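Local coordinates for uncharacterized protein (Streptococcus mutans, PDB 3L7Y), which is uncharacterized but binds magnesium and probably acts as a phosphatase of the haloacid dehalogenase-like hydrolase family, at residues Leu49-Ile63 with Asn287-Leu300. Numbering follows the deposited sequence.
Sequences LNSKGSYDHNRFQRI and NDESGVLDVIDNYL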
ATOM      1  N   LEU A  49      -0.690  -7.726   9.177  1.00 20.29           N
ATOM      2  CA  LEU A  49       0.221  -7.534  10.304  1.00 17.63           C
ATOM      3  C   LEU A  49      -0.528  -7.134  11.564  1.00 18.09           C
ATOM      4  O   LEU A  49      -1.491  -6.356  11.513  1.00 20.24           O
ATOM      5  CB  LEU A  49       1.280  -6.484   9.967  1.00 17.12           C
ATOM      6  CG  LEU A  49       2.174  -6.833   8.774  1.00 15.43           C
ATOM      7  CD1 LEU A  49       3.154  -5.697   8.478  1.00 13.84           C
ATOM      8  CD2 LEU A  49       2.909  -8.168   9.037  1.00 17.98           C
ATOM      9  N   ASN A  50      -0.080  -7.666  12.695  1.00 17.66           N
ATOM     10  CA  ASN A  50      -0.673  -7.340  13.980  1.00 21.71           C
ATOM     11  C   ASN A  50      -0.111  -6.008  14.452  1.00 23.69           C
ATOM     12  O   ASN A  50       0.678  -5.402  13.748  1.00 19.93           O
ATOM     13  CB  ASN A  50      -0.436  -8.466  15.006  1.00 19.21           C
ATOM     14  CG  ASN A  50       1.042  -8.659  15.353  1.00 21.16           C
ATOM     15  OD1 ASN A  50       1.837  -7.729  15.273  1.00 16.38           O
ATOM     16  ND2 ASN A  50       1.400  -9.868  15.770  1.00 20.98           N
ATOM     17  N   SER A  51      -0.521  -5.547  15.627  1.00 21.63           N
ATOM     18  CA  SER A  51      -0.069  -4.260  16.133  1.00 22.42           C
ATOM     19  C   SER A  51       1.446  -4.217  16.439  1.00 28.03           C
ATOM     20  O   SER A  51       2.037  -3.141  16.516  1.00 26.87           O
ATOM     21  CB  SER A  51      -0.885  -3.863  17.360  1.00 24.67           C
ATOM     22  OG  SER A  51      -2.129  -3.312  16.958  1.00 31.38           O
ATOM     23  N   LYS A  52       2.063  -5.384  16.603  1.00 19.11           N
ATOM     24  CA  LYS A  52       3.501  -5.469  16.815  1.00 23.62           C
ATOM     25  C   LYS A  52       4.254  -5.551  15.484  1.00 26.25           C
ATOM     26  O   LYS A  52       5.483  -5.570  15.459  1.00 32.99           O
ATOM     27  CB  LYS A  52       3.854  -6.682  17.685  1.00 29.69           C
ATOM     28  CG  LYS A  52       3.206  -6.687  19.056  1.00 26.74           C
ATOM     29  N   GLY A  53       3.517  -5.608  14.382  1.00 18.21           N
ATOM     30  CA  GLY A  53       4.133  -5.557  13.069  1.00 19.43           C
ATOM     31  C   GLY A  53       4.567  -6.925  12.581  1.00 19.41           C
ATOM     32  O   GLY A  53       5.355  -7.044  11.639  1.00 14.13           O
ATOM     33  N   SER A  54       4.041  -7.967  13.216  1.00 19.30           N
ATOM     34  CA  SER A  54       4.409  -9.330  12.860  1.00 19.36           C
ATOM     35  C   SER A  54       3.150 -10.124  12.514  1.00 17.27           C
ATOM     36  O   SER A  54       2.068  -9.552  12.377  1.00 19.18           O
ATOM     37  CB  SER A  54       5.196  -9.991  14.001  1.00 30.48           C
ATOM     38  OG  SER A  54       5.711 -11.264  13.628  1.00 32.50           O
ATOM     39  N   TYR A  55       3.288 -11.435  12.362  1.00 25.08           N
ATOM     40  CA  TYR A  55       2.138 -12.282  12.058  1.00 27.34           C
ATOM     41  C   TYR A  55       2.464 -13.738  12.367  1.00 28.33           C
ATOM     42  O   TYR A  55       3.613 -14.078  12.639  1.00 23.36           O
ATOM     43  CB  TYR A  55       1.725 -12.125  10.590  1.00 15.96           C
ATOM     44  CG  TYR A  55       2.752 -12.648   9.613  1.00 22.15           C
ATOM     45  CD1 TYR A  55       3.819 -11.858   9.200  1.00 17.14           C
ATOM     46  CD2 TYR A  55       2.658 -13.937   9.109  1.00 25.97           C
ATOM     47  CE1 TYR A  55       4.769 -12.346   8.302  1.00 16.52           C
ATOM     48  CE2 TYR A  55       3.593 -14.428   8.220  1.00 24.96           C
ATOM     49  CZ  TYR A  55       4.640 -13.629   7.819  1.00 19.65           C
ATOM     50  OH  TYR A  55       5.557 -14.138   6.938  1.00 17.65           O
ATOM     51  N   ASP A  56       1.456 -14.598  12.313  1.00 20.07           N
ATOM     52  CA  ASP A  56       1.636 -16.003  12.666  1.00 23.50           C
ATOM     53  C   ASP A  56       2.334 -16.755  11.542  1.00 26.95           C
ATOM     54  O   ASP A  56       1.690 -17.372  10.692  1.00 25.34           O
ATOM     55  CB  ASP A  56       0.282 -16.642  12.988  1.00 20.42           C
ATOM     56  CG  ASP A  56       0.421 -17.970  13.712  0.50 20.86           C
ATOM     57  OD1 ASP A  56       1.366 -18.721  13.403  1.00 23.63           O
ATOM     58  OD2 ASP A  56      -0.419 -18.269  14.584  1.00 22.34           O
ATOM     59  N   HIS A  57       3.663 -16.692  11.544  1.00 20.50           N
ATOM     60  CA  HIS A  57       4.456 -17.241  10.459  1.00 23.72           C
ATOM     61  C   HIS A  57       4.118 -18.698  10.167  1.00 29.40           C
ATOM     62  O   HIS A  57       3.867 -19.061   9.018  1.00 28.63           O
ATOM     63  CB  HIS A  57       5.944 -17.094  10.768  1.00 30.62           C
ATOM     64  CG  HIS A  57       6.455 -15.694  10.613  1.00 30.83           C
ATOM     65  ND1 HIS A  57       6.285 -14.727  11.582  1.00 32.17           N
ATOM     66  CD2 HIS A  57       7.129 -15.099   9.602  1.00 28.22           C
ATOM     67  CE1 HIS A  57       6.832 -13.597  11.173  1.00 34.22           C
ATOM     68  NE2 HIS A  57       7.350 -13.794   9.973  1.00 32.75           N
ATOM     69  N   ASN A  58       4.115 -19.528  11.208  1.00 26.82           N
ATOM     70  CA  ASN A  58       3.817 -20.945  11.051  1.00 33.74           C
ATOM     71  C   ASN A  58       2.441 -21.173  10.432  1.00 28.85           C
ATOM     72  O   ASN A  58       2.303 -21.916   9.459  1.00 28.60           O
ATOM     73  CB  ASN A  58       3.922 -21.672  12.394  1.00 39.74           C
ATOM     74  CG  ASN A  58       5.350 -21.748  12.911  1.00 49.66           C
ATOM     75  OD1 ASN A  58       6.292 -21.997  12.154  1.00 53.53           O
ATOM     76  ND2 ASN A  58       5.513 -21.543  14.213  1.00 54.89           N
ATOM     77  N   ARG A  59       1.423 -20.531  10.998  1.00 24.60           N
ATOM     78  CA  ARG A  59       0.060 -20.734  10.525  1.00 24.98           C
ATOM     79  C   ARG A  59      -0.018 -20.298   9.072  1.00 22.90           C
ATOM     80  O   ARG A  59      -0.656 -20.962   8.252  1.00 19.05           O
ATOM     81  CB  ARG A  59      -0.959 -19.980  11.394  1.00 16.77           C
ATOM     82  CG  ARG A  59      -2.412 -20.172  10.975  0.50 20.59           C
ATOM     83  CD  ARG A  59      -3.389 -19.462  11.915  0.50 18.27           C
ATOM     84  NE  ARG A  59      -4.773 -19.813  11.608  1.00 25.92           N
ATOM     85  CZ  ARG A  59      -5.840 -19.253  12.172  1.00 20.22           C
ATOM     86  NH1 ARG A  59      -5.694 -18.300  13.087  1.00 21.00           N
ATOM     87  NH2 ARG A  59      -7.054 -19.647  11.816  1.00 20.60           N
ATOM     88  N   PHE A  60       0.651 -19.192   8.751  1.00 19.70           N
ATOM     89  CA  PHE A  60       0.633 -18.683   7.388  1.00 20.47           C
ATOM     90  C   PHE A  60       1.274 -19.639   6.388  1.00 18.45           C
ATOM     91  O   PHE A  60       0.718 -19.900   5.327  1.00 19.41           O
ATOM     92  CB  PHE A  60       1.334 -17.327   7.264  1.00 17.59           C
ATOM     93  CG  PHE A  60       1.500 -16.889   5.832  1.00 19.69           C
ATOM     94  CD1 PHE A  60       0.401 -16.466   5.095  1.00 18.66           C
ATOM     95  CD2 PHE A  60       2.730 -16.946   5.211  1.00 23.65           C
ATOM     96  CE1 PHE A  60       0.542 -16.088   3.766  1.00 17.30           C
ATOM     97  CE2 PHE A  60       2.881 -16.566   3.887  1.00 22.66           C
ATOM     98  CZ  PHE A  60       1.782 -16.140   3.162  1.00 18.67           C
ATOM     99  N   GLN A  61       2.465 -20.132   6.705  1.00 20.16           N
ATOM    100  CA  GLN A  61       3.162 -20.989   5.762  1.00 27.21           C
ATOM    101  C   GLN A  61       2.362 -22.267   5.478  1.00 27.13           C
ATOM    102  O   GLN A  61       2.377 -22.780   4.362  1.00 24.68           O
ATOM    103  CB  GLN A  61       4.594 -21.287   6.237  1.00 27.89           C
ATOM    104  CG  GLN A  61       5.523 -20.082   6.065  1.00 34.81           C
ATOM    105  CD  GLN A  61       6.941 -20.332   6.532  1.00 50.35           C
ATOM    106  OE1 GLN A  61       7.168 -20.764   7.664  1.00 58.01           O
ATOM    107  NE2 GLN A  61       7.913 -20.040   5.663  1.00 47.43           N
ATOM    108  N   ARG A  62       1.653 -22.769   6.484  1.00 23.79           N
ATOM    109  CA  ARG A  62       0.818 -23.949   6.300  1.00 19.15           C
ATOM    110  C   ARG A  62      -0.389 -23.599   5.427  1.00 17.99           C
ATOM    111  O   ARG A  62      -0.821 -24.388   4.584  1.00 18.24           O
ATOM    112  CB  ARG A  62       0.370 -24.505   7.658  0.50 24.62           C
ATOM    113  CG  ARG A  62      -0.118 -25.945   7.614  0.50 37.32           C
ATOM    114  CD  ARG A  62      -1.623 -26.034   7.402  0.50 43.99           C
ATOM    115  NE  ARG A  62      -2.358 -25.369   8.477  0.50 45.09           N
ATOM    116  CZ  ARG A  62      -3.405 -24.588   8.740  0.50 41.49           C
ATOM    117  NH1 ARG A  62      -3.967 -23.880   9.712  0.50 38.33           N
ATOM    118  NH2 ARG A  62      -3.977 -23.844   7.801  0.50 41.41           N
ATOM    119  N   ILE A  63      -0.936 -22.408   5.636  1.00 19.42           N
ATOM    120  CA  ILE A  63      -2.011 -21.922   4.785  1.00 18.57           C
ATOM    121  C   ILE A  63      -1.508 -21.765   3.354  1.00 23.12           C
ATOM    122  O   ILE A  63      -2.188 -22.138   2.404  1.00 16.49           O
ATOM    123  CB  ILE A  63      -2.585 -20.609   5.311  1.00 20.52           C
ATOM    124  CG1 ILE A  63      -3.388 -20.869   6.583  1.00 23.44           C
ATOM    125  CG2 ILE A  63      -3.477 -19.952   4.272  1.00 24.96           C
ATOM    126  CD1 ILE A  63      -4.060 -19.622   7.136  1.00 31.33           C
ATOM    127  N   ASN A 287      -6.764  -7.277  13.348  1.00 13.74           N
ATOM    128  CA  ASN A 287      -5.446  -7.733  12.951  1.00 19.83           C
ATOM    129  C   ASN A 287      -4.688  -8.324  14.132  1.00 18.09           C
ATOM    130  O   ASN A 287      -3.693  -9.005  13.943  1.00 24.18           O
ATOM    131  CB  ASN A 287      -4.643  -6.596  12.312  1.00 15.05           C
ATOM    132  CG  ASN A 287      -4.336  -5.469  13.286  1.00 22.28           C
ATOM    133  OD1 ASN A 287      -3.210  -4.947  13.327  1.00 24.96           O
ATOM    134  ND2 ASN A 287      -5.338  -5.073  14.064  1.00 14.38           N
ATOM    135  N   ASP A 288      -5.152  -8.057  15.352  1.00 19.94           N
ATOM    136  CA  ASP A 288      -4.502  -8.622  16.530  1.00 20.38           C
ATOM    137  C   ASP A 288      -5.150  -9.942  16.941  1.00 29.94           C
ATOM    138  O   ASP A 288      -4.772 -10.545  17.942  1.00 32.75           O
ATOM    139  CB  ASP A 288      -4.500  -7.631  17.693  1.00 21.10           C
ATOM    140  CG  ASP A 288      -3.430  -6.561  17.547  1.00 23.72           C
ATOM    141  OD1 ASP A 288      -2.392  -6.844  16.918  1.00 24.76           O
ATOM    142  OD2 ASP A 288      -3.628  -5.438  18.056  1.00 21.64           O
ATOM    143  N   GLU A 289      -6.134 -10.385  16.168  1.00 24.95           N
ATOM    144  CA  GLU A 289      -6.654 -11.730  16.345  1.00 22.51           C
ATOM    145  C   GLU A 289      -6.525 -12.540  15.068  1.00 24.76           C
ATOM    146  O   GLU A 289      -7.386 -13.365  14.757  1.00 19.73           O
ATOM    147  CB  GLU A 289      -8.111 -11.709  16.788  1.00 25.64           C
ATOM    148  CG  GLU A 289      -8.384 -10.806  17.965  1.00 35.58           C
ATOM    149  CD  GLU A 289      -9.814 -10.922  18.440  1.00 47.87           C
ATOM    150  OE1 GLU A 289     -10.372 -12.035  18.362  1.00 52.72           O
ATOM    151  OE2 GLU A 289     -10.380  -9.904  18.887  1.00 52.02           O
ATOM    152  N   SER A 290      -5.453 -12.299  14.319  1.00 22.28           N
ATOM    153  CA  SER A 290      -5.217 -13.065  13.100  1.00 25.33           C
ATOM    154  C   SER A 290      -6.455 -13.097  12.204  1.00 17.29           C
ATOM    155  O   SER A 290      -6.822 -14.147  11.663  1.00 18.00           O
ATOM    156  CB  SER A 290      -4.778 -14.490  13.443  1.00 26.21           C
ATOM    157  OG  SER A 290      -3.421 -14.503  13.849  1.00 27.48           O
ATOM    158  N   GLY A 291      -7.085 -11.936  12.042  1.00 12.96           N
ATOM    159  CA  GLY A 291      -8.345 -11.851  11.326  1.00 18.69           C
ATOM    160  C   GLY A 291      -8.273 -12.365   9.902  1.00 20.70           C
ATOM    161  O   GLY A 291      -9.228 -12.955   9.393  1.00 17.97           O
ATOM    162  N   VAL A 292      -7.144 -12.129   9.247  1.00 13.55           N
ATOM    163  CA  VAL A 292      -6.965 -12.564   7.867  1.00 12.39           C
ATOM    164  C   VAL A 292      -6.823 -14.082   7.744  1.00 16.91           C
ATOM    165  O   VAL A 292      -7.479 -14.701   6.916  1.00 19.69           O
ATOM    166  CB  VAL A 292      -5.726 -11.890   7.214  1.00 12.17           C
ATOM    167  CG1 VAL A 292      -5.398 -12.563   5.907  1.00 12.21           C
ATOM    168  CG2 VAL A 292      -5.968 -10.394   6.995  1.00 11.67           C
ATOM    169  N   LEU A 293      -5.939 -14.677   8.542  1.00 14.96           N
ATOM    170  CA  LEU A 293      -5.684 -16.113   8.435  1.00 20.55           C
ATOM    171  C   LEU A 293      -6.922 -16.871   8.886  1.00 15.88           C
ATOM    172  O   LEU A 293      -7.229 -17.956   8.390  1.00 20.21           O
ATOM    173  CB  LEU A 293      -4.472 -16.525   9.270  1.00 16.31           C
ATOM    174  CG  LEU A 293      -3.160 -15.820   8.896  1.00 14.11           C
ATOM    175  CD1 LEU A 293      -2.035 -16.362   9.740  1.00 14.66           C
ATOM    176  CD2 LEU A 293      -2.823 -15.980   7.410  1.00 14.49           C
ATOM    177  N   ASP A 294      -7.639 -16.280   9.830  1.00 13.73           N
ATOM    178  CA  ASP A 294      -8.851 -16.906  10.362  1.00 18.25           C
ATOM    179  C   ASP A 294      -9.864 -17.099   9.243  1.00 13.59           C
ATOM    180  O   ASP A 294     -10.430 -18.185   9.078  1.00 20.18           O
ATOM    181  CB  ASP A 294      -9.435 -16.057  11.485  1.00 16.99           C
ATOM    182  CG  ASP A 294     -10.810 -16.522  11.912  1.00 33.48           C
ATOM    183  OD1 ASP A 294     -11.726 -15.670  11.960  1.00 38.30           O
ATOM    184  OD2 ASP A 294     -10.979 -17.735  12.183  1.00 30.50           O
ATOM    185  N   VAL A 295     -10.094 -16.043   8.476  1.00 17.24           N
ATOM    186  CA  VAL A 295     -11.031 -16.090   7.360  1.00 15.03           C
ATOM    187  C   VAL A 295     -10.542 -17.068   6.306  1.00 16.83           C
ATOM    188  O   VAL A 295     -11.328 -17.825   5.758  1.00 18.34           O
ATOM    189  CB  VAL A 295     -11.228 -14.695   6.731  1.00 22.03           C
ATOM    190  CG1 VAL A 295     -11.980 -14.793   5.402  1.00 14.12           C
ATOM    191  CG2 VAL A 295     -11.957 -13.782   7.704  1.00 19.64           C
ATOM    192  N   ILE A 296      -9.239 -17.073   6.041  1.00 16.70           N
ATOM    193  CA  ILE A 296      -8.691 -17.970   5.035  1.00 15.19           C
ATOM    194  C   ILE A 296      -8.811 -19.438   5.440  1.00 19.41           C
ATOM    195  O   ILE A 296      -9.196 -20.262   4.616  1.00 17.26           O
ATOM    196  CB  ILE A 296      -7.214 -17.658   4.689  1.00 13.43           C
ATOM    197  CG1 ILE A 296      -7.063 -16.223   4.175  1.00 12.90           C
ATOM    198  CG2 ILE A 296      -6.705 -18.648   3.653  1.00 13.72           C
ATOM    199  CD1 ILE A 296      -5.575 -15.786   4.031  1.00 16.35           C
ATOM    200  N   ASP A 297      -8.468 -19.768   6.692  1.00 15.98           N
ATOM    201  CA  ASP A 297      -8.662 -21.122   7.204  1.00 20.05           C
ATOM    202  C   ASP A 297     -10.134 -21.529   7.191  1.00 25.23           C
ATOM    203  O   ASP A 297     -10.459 -22.696   6.985  1.00 30.34           O
ATOM    204  CB  ASP A 297      -8.084 -21.285   8.614  1.00 25.39           C
ATOM    205  CG  ASP A 297      -6.671 -21.834   8.608  1.00 25.08           C
ATOM    206  OD1 ASP A 297      -6.251 -22.411   7.577  1.00 18.78           O
ATOM    207  OD2 ASP A 297      -5.978 -21.702   9.639  1.00 32.17           O
ATOM    208  N   ASN A 298     -11.015 -20.563   7.431  1.00 16.68           N
ATOM    209  CA  ASN A 298     -12.448 -20.798   7.349  1.00 26.97           C
ATOM    210  C   ASN A 298     -12.834 -21.157   5.918  1.00 30.88           C
ATOM    211  O   ASN A 298     -13.589 -22.104   5.691  1.00 23.19           O
ATOM    212  CB  ASN A 298     -13.222 -19.546   7.796  1.00 19.69           C
ATOM    213  CG  ASN A 298     -14.693 -19.813   8.017  1.00 27.24           C
ATOM    214  OD1 ASN A 298     -15.549 -19.061   7.550  1.00 32.92           O
ATOM    215  ND2 ASN A 298     -14.994 -20.886   8.725  1.00 17.41           N
ATOM    216  N   TYR A 299     -12.324 -20.396   4.953  1.00 21.05           N
ATOM    217  CA  TYR A 299     -12.642 -20.671   3.557  1.00 24.71           C
ATOM    218  C   TYR A 299     -12.121 -22.039   3.149  1.00 32.58           C
ATOM    219  O   TYR A 299     -12.851 -22.832   2.551  1.00 30.14           O
ATOM    220  CB  TYR A 299     -12.102 -19.606   2.590  1.00 30.78           C
ATOM    221  CG  TYR A 299     -12.271 -20.040   1.147  1.00 30.66           C
ATOM    222  CD1 TYR A 299     -13.508 -19.943   0.510  1.00 34.86           C
ATOM    223  CD2 TYR A 299     -11.214 -20.593   0.437  1.00 27.03           C
ATOM    224  CE1 TYR A 299     -13.681 -20.362  -0.805  1.00 35.45           C
ATOM    225  CE2 TYR A 299     -11.372 -21.015  -0.879  1.00 30.46           C
ATOM    226  CZ  TYR A 299     -12.609 -20.899  -1.495  1.00 33.78           C
ATOM    227  OH  TYR A 299     -12.770 -21.326  -2.797  1.00 30.16           O
ATOM    228  N   LEU A 300     -10.866 -22.303   3.474  1.00 21.27           N
ATOM    229  CA  LEU A 300     -10.275 -23.567   3.176  1.00 27.21           C
ATOM    230  C   LEU A 300     -11.056 -24.708   3.829  1.00 38.37           C
ATOM    231  O   LEU A 300     -11.300 -25.697   3.213  1.00 34.22           O
ATOM    232  CB  LEU A 300      -8.815 -23.609   3.600  1.00 27.80           C
ATOM    233  CG  LEU A 300      -7.750 -22.825   2.841  1.00 26.23           C
ATOM    234  CD1 LEU A 300      -6.475 -22.962   3.522  1.00 29.96           C
ATOM    235  CD2 LEU A 300      -7.667 -23.243   1.480  1.00 27.49           C
TER
HETATM  236  O   HOH W   1      -2.868  -2.655  14.479  1.00 27.34           O
HETATM  237  O   HOH W   2      -1.413 -13.592  12.361  1.00 22.39           O
HETATM  238  O   HOH W   3      -3.011 -17.188  14.818  1.00 32.24           O
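Arg59 runs extended alongside Leu293, the two side chains passing in opposite directions with Arg59 CD 4.0 Å from Leu293 CD1, and brings one face of its guanidinium over the backbone between Leu293 and Asp294. With CG anti to the backbone N (chi1 -179°) and the chain straight out to NE, the group reaches Asp297 side-on: NE and NH2 both donate to OD2, NE at 3.0 Å, on the anti side of the carboxylate. Arg62, its chain bent at chi2 and chi3, comes from the opposite direction and meets the same carboxylate end-on, NH2 donating to the syn lone pair of OD1 at 2.7 Å and NH1 to OD2. Three N-H groups thus converge on Asp297 OD2. Beneath this network Ile63 sits as a knob among Leu293, Ile296, Asp297 and Leu300, its CG2 3.5 Å from Ile296 CG2, while Leu293 CD2 touches the edge of the Phe60 ring.

At the other end, nearer the magnesium site, Asp288 takes the turn at Ser51 with both oxygens on their syn sides: OD1 accepts from Ser51 N (2.6 Å, 170° at the hydrogen) and OD2 from Ser51 OG. A water donates to both Ser51 OG and Asn287 OD1; the Asn287 side chain is about 8 Å from the ion. Helices 57-69 and 291-301, crossing at 33° in their contacting segments, are joined by an apolar seam flanked by salt bridges, and the two arginines probably stabilise Asp297 as the carboxylate.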